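Local coordinates for protein activated BY transcription factor SSRB (Salmonella enterica, PDB 2WNW) that belongs to glycosyl hydrolase family 30 and joins a TIM-barrel domain to a beta-sandwich domain, at residues 34-39 with 405-410; 50-55 with 331-336; 56-61 with 120-125. One frame throughout, in Å; residues are numbered along the deposited sequence.

Interaction 1: 34-39 with 405-410. With PO4 (phosphate ion), chain C.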
loop_
_atom_site.group_PDB
_atom_site.type_symbol
_atom_site.label_atom_id
_atom_site.label_comp_id
_atom_site.label_asym_id
_atom_site.label_seq_id
_atom_site.Cartn_x
_atom_site.Cartn_y
_atom_site.Cartn_z
ATOM N N ILE A 34 -11.445 -4.138 -9.743
ATOM C CA ILE A 34 -11.223 -3.883 -8.330
ATOM C C ILE A 34 -11.663 -5.252 -7.842
ATOM O O ILE A 34 -12.857 -5.554 -7.787
ATOM C CB ILE A 34 -12.117 -2.785 -7.729
ATOM C CG1 ILE A 34 -11.580 -1.409 -8.138
ATOM C CG2 ILE A 34 -12.119 -2.912 -6.199
ATOM C CD1 ILE A 34 -12.296 -0.231 -7.495
ATOM N N SER A 35 -10.686 -6.103 -7.561
ATOM C CA SER A 35 -10.959 -7.461 -7.117
ATOM C C SER A 35 -11.193 -7.530 -5.621
ATOM O O SER A 35 -10.448 -6.935 -4.842
ATOM C CB SER A 35 -9.787 -8.373 -7.484
ATOM O OG SER A 35 -9.504 -8.302 -8.871
ATOM N N VAL A 36 -12.233 -8.253 -5.223
ATOM C CA VAL A 36 -12.541 -8.414 -3.812
ATOM C C VAL A 36 -12.560 -9.898 -3.470
ATOM O O VAL A 36 -13.115 -10.712 -4.213
ATOM C CB VAL A 36 -13.903 -7.770 -3.439
ATOM C CG1 VAL A 36 -13.854 -6.275 -3.703
ATOM C CG2 VAL A 36 -15.035 -8.411 -4.234
ATOM N N LEU A 37 -11.921 -10.244 -2.358
ATOM C CA LEU A 37 -11.859 -11.629 -1.905
ATOM C C LEU A 37 -12.356 -11.685 -0.467
ATOM O O LEU A 37 -11.567 -11.748 0.474
ATOM C CB LEU A 37 -10.425 -12.161 -1.986
ATOM C CG LEU A 37 -9.806 -12.287 -3.381
ATOM C CD1 LEU A 37 -9.424 -10.909 -3.894
ATOM C CD2 LEU A 37 -8.577 -13.187 -3.322
ATOM N N PRO A 38 -13.684 -11.659 -0.284
ATOM C CA PRO A 38 -14.331 -11.699 1.030
ATOM C C PRO A 38 -13.870 -12.831 1.939
ATOM O O PRO A 38 -13.844 -12.673 3.158
ATOM C CB PRO A 38 -15.814 -11.817 0.679
ATOM C CG PRO A 38 -15.911 -11.096 -0.622
ATOM C CD PRO A 38 -14.693 -11.586 -1.360
ATOM N N ARG A 39 -13.502 -13.968 1.355
ATOM C CA ARG A 39 -13.070 -15.112 2.152
ATOM C C ARG A 39 -11.746 -14.890 2.868
ATOM O O ARG A 39 -11.420 -15.615 3.806
ATOM C CB ARG A 39 -12.979 -16.376 1.286
ATOM C CG ARG A 39 -11.849 -16.379 0.275
ATOM C CD ARG A 39 -11.868 -17.661 -0.546
ATOM N NE ARG A 39 -10.832 -17.676 -1.574
ATOM C CZ ARG A 39 -10.796 -16.848 -2.612
ATOM N NH1 ARG A 39 -11.740 -15.931 -2.767
ATOM N NH2 ARG A 39 -9.813 -16.940 -3.500
ATOM N N ARG A 405 -21.085 -7.819 2.829
ATOM C CA ARG A 405 -19.879 -7.265 2.225
ATOM C C ARG A 405 -20.083 -5.763 2.013
ATOM O O ARG A 405 -21.163 -5.325 1.621
ATOM C CB ARG A 405 -19.579 -7.935 0.876
ATOM C CG ARG A 405 -19.053 -9.377 0.953
ATOM C CD ARG A 405 -20.177 -10.418 0.972
ATOM N NE ARG A 405 -19.659 -11.771 0.786
ATOM C CZ ARG A 405 -19.099 -12.501 1.743
ATOM N NH1 ARG A 405 -18.991 -12.015 2.973
ATOM N NH2 ARG A 405 -18.623 -13.707 1.464
ATOM N N VAL A 406 -19.045 -4.976 2.284
ATOM C CA VAL A 406 -19.117 -3.524 2.121
ATOM C C VAL A 406 -17.842 -3.043 1.433
ATOM O O VAL A 406 -16.745 -3.313 1.910
ATOM C CB VAL A 406 -19.222 -2.804 3.489
ATOM C CG1 VAL A 406 -19.377 -1.311 3.276
ATOM C CG2 VAL A 406 -20.395 -3.348 4.287
ATOM N N LEU A 407 -17.985 -2.338 0.314
ATOM C CA LEU A 407 -16.820 -1.832 -0.406
ATOM C C LEU A 407 -16.914 -0.326 -0.614
ATOM O O LEU A 407 -17.906 0.172 -1.142
ATOM C CB LEU A 407 -16.685 -2.514 -1.773
ATOM C CG LEU A 407 -15.464 -2.062 -2.584
ATOM C CD1 LEU A 407 -14.207 -2.616 -1.937
ATOM C CD2 LEU A 407 -15.562 -2.552 -4.028
ATOM N N VAL A 408 -15.878 0.393 -0.195
ATOM C CA VAL A 408 -15.841 1.841 -0.372
ATOM C C VAL A 408 -14.861 2.141 -1.507
ATOM O O VAL A 408 -13.738 1.639 -1.507
ATOM C CB VAL A 408 -15.346 2.562 0.908
ATOM C CG1 VAL A 408 -15.301 4.062 0.672
ATOM C CG2 VAL A 408 -16.264 2.242 2.078
ATOM N N VAL A 409 -15.298 2.937 -2.479
ATOM C CA VAL A 409 -14.448 3.302 -3.608
ATOM C C VAL A 409 -14.487 4.814 -3.768
ATOM O O VAL A 409 -15.560 5.420 -3.769
ATOM C CB VAL A 409 -14.929 2.653 -4.934
ATOM C CG1 VAL A 409 -13.988 3.047 -6.075
ATOM C CG2 VAL A 409 -14.977 1.135 -4.792
ATOM N N TYR A 410 -13.308 5.414 -3.903
ATOM C CA TYR A 410 -13.171 6.858 -4.053
ATOM C C TYR A 410 -12.263 7.163 -5.244
ATOM O O TYR A 410 -11.127 6.683 -5.313
ATOM C CB TYR A 410 -12.579 7.449 -2.764
ATOM C CG TYR A 410 -11.967 8.826 -2.916
ATOM C CD1 TYR A 410 -10.658 9.072 -2.495
ATOM C CD2 TYR A 410 -12.684 9.877 -3.488
ATOM C CE1 TYR A 410 -10.078 10.330 -2.643
ATOM C CE2 TYR A 410 -12.114 11.140 -3.639
ATOM C CZ TYR A 410 -10.812 11.357 -3.216
ATOM O OH TYR A 410 -10.243 12.597 -3.374
HETATM P P PO4 C . -18.699 -14.360 -2.120
HETATM O O1 PO4 C . -19.224 -12.992 -1.865
HETATM O O2 PO4 C . -19.544 -15.027 -3.144
HETATM O O3 PO4 C . -17.299 -14.276 -2.612
HETATM O O4 PO4 C . -18.731 -15.147 -0.859
#
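Pro38 lies over one face of the Arg405 guanidinium. Pro38 CB sits 3.4 Å above the plane, over the centre of the group, and is 3.5 Å from Arg405 NH2. The proline ring and the arginine side chain cross at about a right angle. A bend at chi2 (88°) turns the Arg405 chain, and the same guanidinium grips a phosphate ion at its edge. Arg405 NE donates to phosphate O1 (3.0 Å) and Arg405 NH2 to phosphate O4 (2.7 Å, 163° at the hydrogen), so the two bonds fix the rotation of the group. The phosphate probably comes from the crystallisation liquor.

Further along, the contact is wholly apolar. Val36 CG1 meets Leu407 CD1 at 4.1 Å. Ile34 CG2 reaches Leu407 CD2, also at 4.1 Å. Ile34 CD1 and Val409 CG1 meet tip to tip at 4.0 Å. No hydrogen bond joins the segments; their strand axes lie 9.9 Å apart at closest and run nearly antiparallel, at 152°. This is face-to-face packing of strands inside the beta-sandwich. Strand 33-37 is hydrogen-bonded between strands 382-388 and 417-423, while strand 405-411 pairs with strands 393-399 and 437-442.

Interaction 2: 50-55 with 331-336; sequences GSFTEG and WNLLLN
Ser51 and Asn332 form a parallel beta bridge where the TIM barrel closes, its first strand, 48-51, meeting the chain that leaves its eighth, 327-330. Two backbone bonds flank the bridge. Ser51 N donates to Trp331 O (2.9 Å), standing well above the carbonyl plane. Leu333 N donates to Ser51 O at 3.0 Å and lies in that carbonyl's plane, on a lone pair. A third bond is made by side chains. Thr53 OG1 donates to Asn332 OD1 (2.7 Å), in the carbonyl plane, with a C=O...donor angle of 159°. Thr53 is also the N-cap of helix 54-61, and its OG1 accepts from Ala56 N. One hydroxyl therefore ties the helix start to Asn332. With chi1 at 57°, OG1 stands between the backbone N and the carbonyl carbon, where it meets both partners.

The Trp331 indole packs beside these bonds. Ser51 OG sits at its edge, in the ring plane, and is hydrogen-bonded to Asp330 O. Thr53 CG2 comes within 3.5 Å of Trp331 CH2. Trp331 NE1 binds a glycerol, probably from the crystallisation liquor, and the ring lies nearly parallel to that of Trp144. Leu333 packs against Gly50 and Phe52. Phe52 also packs on helix 124-133, through Leu126, Ile127 and Ala130. The two methyls of Leu333 have different neighbours: CD1 touches Phe52 CE2 at 3.3 Å, and CD2 rests 3.4 Å from Gly50 CA.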
loop_
_atom_site.group_PDB
_atom_site.type_symbol
_atom_site.label_atom_id
_atom_site.label_comp_id
_atom_site.label_asym_id
_atom_site.label_seq_id
_atom_site.Cartn_x
_atom_site.Cartn_y
_atom_site.Cartn_z
ATOM N N GLY A 50 -16.710 10.373 16.522
ATOM C CA GLY A 50 -16.103 11.687 16.619
ATOM C C GLY A 50 -15.823 12.044 18.068
ATOM O O GLY A 50 -16.036 11.225 18.966
ATOM N N SER A 51 -15.383 13.273 18.311
ATOM C CA SER A 51 -15.034 13.669 19.670
ATOM C C SER A 51 -15.930 14.672 20.373
ATOM O O SER A 51 -16.434 15.620 19.771
ATOM C CB SER A 51 -13.603 14.202 19.692
ATOM O OG SER A 51 -12.714 13.296 19.064
ATOM N N PHE A 52 -16.105 14.439 21.669
ATOM C CA PHE A 52 -16.879 15.313 22.532
ATOM C C PHE A 52 -15.847 16.199 23.228
ATOM O O PHE A 52 -14.955 15.690 23.907
ATOM C CB PHE A 52 -17.619 14.520 23.619
ATOM C CG PHE A 52 -18.589 13.496 23.095
ATOM C CD1 PHE A 52 -18.353 12.138 23.285
ATOM C CD2 PHE A 52 -19.760 13.888 22.458
ATOM C CE1 PHE A 52 -19.272 11.182 22.853
ATOM C CE2 PHE A 52 -20.687 12.941 22.020
ATOM C CZ PHE A 52 -20.441 11.587 22.219
ATOM N N THR A 53 -15.951 17.510 23.049
ATOM C CA THR A 53 -15.044 18.449 23.704
ATOM C C THR A 53 -15.915 19.498 24.379
ATOM O O THR A 53 -17.103 19.599 24.079
ATOM C CB THR A 53 -14.128 19.171 22.695
ATOM O OG1 THR A 53 -14.933 19.842 21.717
ATOM C CG2 THR A 53 -13.202 18.178 22.003
ATOM N N GLU A 54 -15.339 20.273 25.291
ATOM C CA GLU A 54 -16.116 21.312 25.949
ATOM C C GLU A 54 -16.662 22.248 24.873
ATOM O O GLU A 54 -17.794 22.721 24.967
ATOM C CB GLU A 54 -15.259 22.104 26.941
ATOM C CG GLU A 54 -15.910 23.422 27.364
ATOM C CD GLU A 54 -15.331 23.997 28.639
ATOM O OE1 GLU A 54 -15.809 23.619 29.730
ATOM O OE2 GLU A 54 -14.399 24.820 28.550
ATOM N N GLY A 55 -15.856 22.497 23.845
ATOM C CA GLY A 55 -16.291 23.364 22.762
ATOM C C GLY A 55 -17.540 22.822 22.091
ATOM O O GLY A 55 -18.526 23.540 21.914
ATOM N N TRP A 331 -12.110 14.307 15.106
ATOM C CA TRP A 331 -11.895 15.256 16.197
ATOM C C TRP A 331 -13.284 15.824 16.521
ATOM O O TRP A 331 -14.278 15.100 16.416
ATOM C CB TRP A 331 -10.919 16.347 15.735
ATOM C CG TRP A 331 -10.365 17.289 16.797
ATOM C CD1 TRP A 331 -9.752 18.488 16.560
ATOM C CD2 TRP A 331 -10.349 17.108 18.227
ATOM N NE1 TRP A 331 -9.360 19.065 17.744
ATOM C CE2 TRP A 331 -9.711 18.244 18.783
ATOM C CE3 TRP A 331 -10.809 16.103 19.093
ATOM C CZ2 TRP A 331 -9.523 18.405 20.164
ATOM C CZ3 TRP A 331 -10.622 16.263 20.472
ATOM C CH2 TRP A 331 -9.985 17.408 20.991
ATOM N N ASN A 332 -13.372 17.101 16.897
ATOM C CA ASN A 332 -14.664 17.712 17.247
ATOM C C ASN A 332 -15.840 17.285 16.366
ATOM O O ASN A 332 -15.801 17.432 15.148
ATOM C CB ASN A 332 -14.577 19.239 17.193
ATOM C CG ASN A 332 -13.499 19.796 18.085
ATOM O OD1 ASN A 332 -13.665 19.891 19.306
ATOM N ND2 ASN A 332 -12.376 20.169 17.479
ATOM N N LEU A 333 -16.891 16.772 16.998
ATOM C CA LEU A 333 -18.097 16.352 16.289
ATOM C C LEU A 333 -18.829 17.574 15.768
ATOM O O LEU A 333 -19.458 17.544 14.704
ATOM C CB LEU A 333 -19.072 15.660 17.241
ATOM C CG LEU A 333 -18.849 14.270 17.811
ATOM C CD1 LEU A 333 -19.740 14.092 19.033
ATOM C CD2 LEU A 333 -19.165 13.236 16.756
ATOM N N LEU A 334 -18.744 18.643 16.549
ATOM C CA LEU A 334 -19.467 19.871 16.266
ATOM C C LEU A 334 -18.722 21.108 16.744
ATOM O O LEU A 334 -18.034 21.068 17.758
ATOM C CB LEU A 334 -20.818 19.786 16.985
ATOM C CG LEU A 334 -21.646 21.046 17.225
ATOM C CD1 LEU A 334 -22.348 21.427 15.937
ATOM C CD2 LEU A 334 -22.668 20.785 18.337
ATOM N N LEU A 335 -18.879 22.210 16.014
ATOM C CA LEU A 335 -18.252 23.478 16.375
ATOM C C LEU A 335 -19.146 24.612 15.880
ATOM O O LEU A 335 -20.090 24.371 15.129
ATOM C CB LEU A 335 -16.861 23.591 15.744
ATOM C CG LEU A 335 -15.783 22.638 16.280
ATOM C CD1 LEU A 335 -14.494 22.838 15.497
ATOM C CD2 LEU A 335 -15.544 22.904 17.762
ATOM N N ASN A 336 -18.871 25.843 16.300
ATOM C CA ASN A 336 -19.699 26.952 15.837
ATOM C C ASN A 336 -19.307 27.347 14.414
ATOM O O ASN A 336 -18.376 26.777 13.837
ATOM C CB ASN A 336 -19.634 28.145 16.812
ATOM C CG ASN A 336 -18.251 28.757 16.933
ATOM O OD1 ASN A 336 -17.916 29.340 17.969
ATOM N ND2 ASN A 336 -17.456 28.657 15.883
#

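Interaction 3: 56-61 with 120-125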
loop_
_atom_site.group_PDB
_atom_site.type_symbol
_atom_site.label_atom_id
_atom_site.label_comp_id
_atom_site.label_asym_id
_atom_site.label_seq_id
_atom_site.Cartn_x
_atom_site.Cartn_y
_atom_site.Cartn_z
ATOM N N ALA A 56 -17.500 21.551 21.703
ATOM C CA ALA A 56 -18.647 20.925 21.058
ATOM C C ALA A 56 -19.846 20.927 22.006
ATOM O O ALA A 56 -20.980 21.142 21.581
ATOM C CB ALA A 56 -18.303 19.490 20.646
ATOM N N GLY A 57 -19.582 20.692 23.290
ATOM C CA GLY A 57 -20.641 20.666 24.284
ATOM C C GLY A 57 -21.330 22.007 24.453
ATOM O O GLY A 57 -22.556 22.080 24.528
ATOM N N VAL A 58 -20.540 23.072 24.525
ATOM C CA VAL A 58 -21.083 24.418 24.679
ATOM C C VAL A 58 -21.918 24.789 23.454
ATOM O O VAL A 58 -22.972 25.418 23.576
ATOM C CB VAL A 58 -19.942 25.447 24.884
ATOM C CG1 VAL A 58 -20.460 26.865 24.692
ATOM C CG2 VAL A 58 -19.363 25.289 26.291
ATOM N N VAL A 59 -21.454 24.391 22.275
ATOM C CA VAL A 59 -22.188 24.674 21.047
ATOM C C VAL A 59 -23.488 23.876 21.056
ATOM O O VAL A 59 -24.549 24.391 20.693
ATOM C CB VAL A 59 -21.352 24.296 19.804
ATOM C CG1 VAL A 59 -22.184 24.453 18.534
ATOM C CG2 VAL A 59 -20.117 25.182 19.741
ATOM N N PHE A 60 -23.403 22.620 21.483
ATOM C CA PHE A 60 -24.577 21.757 21.555
ATOM C C PHE A 60 -25.615 22.350 22.511
ATOM O O PHE A 60 -26.806 22.394 22.204
ATOM C CB PHE A 60 -24.188 20.367 22.058
ATOM C CG PHE A 60 -25.367 19.482 22.363
ATOM C CD1 PHE A 60 -26.126 18.932 21.337
ATOM C CD2 PHE A 60 -25.724 19.206 23.680
ATOM C CE1 PHE A 60 -27.222 18.118 21.613
ATOM C CE2 PHE A 60 -26.823 18.391 23.971
ATOM C CZ PHE A 60 -27.571 17.847 22.935
ATOM N N ASN A 61 -25.155 22.792 23.677
ATOM C CA ASN A 61 -26.050 23.371 24.673
ATOM C C ASN A 61 -26.763 24.623 24.151
ATOM O O ASN A 61 -27.851 24.954 24.615
ATOM C CB ASN A 61 -25.279 23.726 25.950
ATOM C CG ASN A 61 -24.809 22.502 26.724
ATOM O OD1 ASN A 61 -25.265 21.382 26.490
ATOM N ND2 ASN A 61 -23.904 22.720 27.672
ATOM N N GLU A 120 -19.820 18.540 34.056
ATOM C CA GLU A 120 -21.228 18.201 34.239
ATOM C C GLU A 120 -22.160 19.136 33.479
ATOM O O GLU A 120 -23.244 18.740 33.053
ATOM C CB GLU A 120 -21.584 18.208 35.734
ATOM C CG GLU A 120 -20.703 17.281 36.558
ATOM C CD GLU A 120 -21.112 17.195 38.018
ATOM O OE1 GLU A 120 -21.485 18.233 38.599
ATOM O OE2 GLU A 120 -21.039 16.085 38.586
ATOM N N ALA A 121 -21.733 20.376 33.292
ATOM C CA ALA A 121 -22.562 21.340 32.589
ATOM C C ALA A 121 -22.272 21.427 31.093
ATOM O O ALA A 121 -23.181 21.646 30.292
ATOM C CB ALA A 121 -22.398 22.713 33.225
ATOM N N HIS A 122 -21.011 21.236 30.717
ATOM C CA HIS A 122 -20.610 21.364 29.318
ATOM C C HIS A 122 -20.418 20.093 28.494
ATOM O O HIS A 122 -20.641 20.103 27.282
ATOM C CB HIS A 122 -19.329 22.194 29.249
ATOM C CG HIS A 122 -19.480 23.579 29.796
ATOM N ND1 HIS A 122 -18.401 24.377 30.107
ATOM C CD2 HIS A 122 -20.584 24.313 30.074
ATOM C CE1 HIS A 122 -18.833 25.545 30.554
ATOM N NE2 HIS A 122 -20.154 25.530 30.543
ATOM N N LEU A 123 -20.005 19.006 29.136
ATOM C CA LEU A 123 -19.760 17.763 28.413
ATOM C C LEU A 123 -20.799 16.670 28.592
ATOM O O LEU A 123 -21.285 16.106 27.615
ATOM C CB LEU A 123 -18.389 17.196 28.796
ATOM C CG LEU A 123 -17.166 17.879 28.187
ATOM C CD1 LEU A 123 -15.915 17.464 28.935
ATOM C CD2 LEU A 123 -17.065 17.503 26.718
ATOM N N ILE A 124 -21.132 16.367 29.840
ATOM C CA ILE A 124 -22.074 15.299 30.135
ATOM C C ILE A 124 -23.433 15.374 29.435
ATOM O O ILE A 124 -23.977 14.342 29.035
ATOM C CB ILE A 124 -22.238 15.148 31.667
ATOM C CG1 ILE A 124 -20.880 14.752 32.264
ATOM C CG2 ILE A 124 -23.287 14.090 31.996
ATOM C CD1 ILE A 124 -20.902 14.432 33.743
ATOM N N PRO A 125 -24.005 16.581 29.273
ATOM C CA PRO A 125 -25.307 16.648 28.594
ATOM C C PRO A 125 -25.231 16.107 27.160
ATOM O O PRO A 125 -26.071 15.313 26.736
ATOM C CB PRO A 125 -25.636 18.139 28.638
ATOM C CG PRO A 125 -25.029 18.561 29.940
ATOM C CD PRO A 125 -23.673 17.876 29.890
HETATM O O HOH W 1 -23.125 19.441 26.754
#
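Gly57 brings its backbone directly against the carbonyl of His122. Gly57 CA is 3.1 Å from His122 O, a CA-H...O contact with 145° at the hydrogen. Gly57 has no side chain, and its CA lies directly against the carbonyl oxygen. Here two peripheral parts of the TIM-barrel domain meet: helix 54-61, which follows the first barrel strand, and the junction of helices 117-122 and 124-133, which precedes the third.

Val58 and His122 lie side by side and point the same way. Val58 CG2 stands over the centre of the imidazole, 4.0 Å from the centroid of the His122 ring and 12° off the ring normal, a CH-pi contact. Val58 CG1 is anti to the backbone N, which leaves CG2, anti to the carbonyl carbon, above the ring. The imidazole is also held through ND1, hydrogen-bonded to Glu54 OE1 at the start of helix 54-61.

One turn after Gly57, the Asn61 amide meets the other segment with both its ends. Asn61 ND2 donates to Ala121 O (2.9 Å), in the carbonyl plane, though the bond is bent to 135° at the hydrogen. A water lies 2.9 Å from Asn61 OD1 and 2.6 Å from His122 O. It can donate to either, but other acceptors are also near, so the sharing of its protons is not settled. Phe60 packs against Leu72 and Leu334. Pro125 CB lies 3.9 Å from Asn61 OD1.

Overall arrangement
Interactions 2 and 3 share helix 54-61, and their centres are about 10 Å apart. Glu54, in interaction 2, links to the histidine ring of interaction 3, and Leu123 CD2 packs on the backbone of Thr53. Interaction 1 stands apart in the beta-sandwich, on the other side of the chain's centre; its centre is about 32 Å from that of interaction 2 and about 39 Å from that of interaction 3. Interaction 2 is fully buried and combines backbone bonds with a side-chain bond and close packing at the barrel closure. Interaction 3 is only partly buried and uses an amide, a water and a close glycine. Interaction 1 is mostly buried, apolar between strands, with an ion at one end.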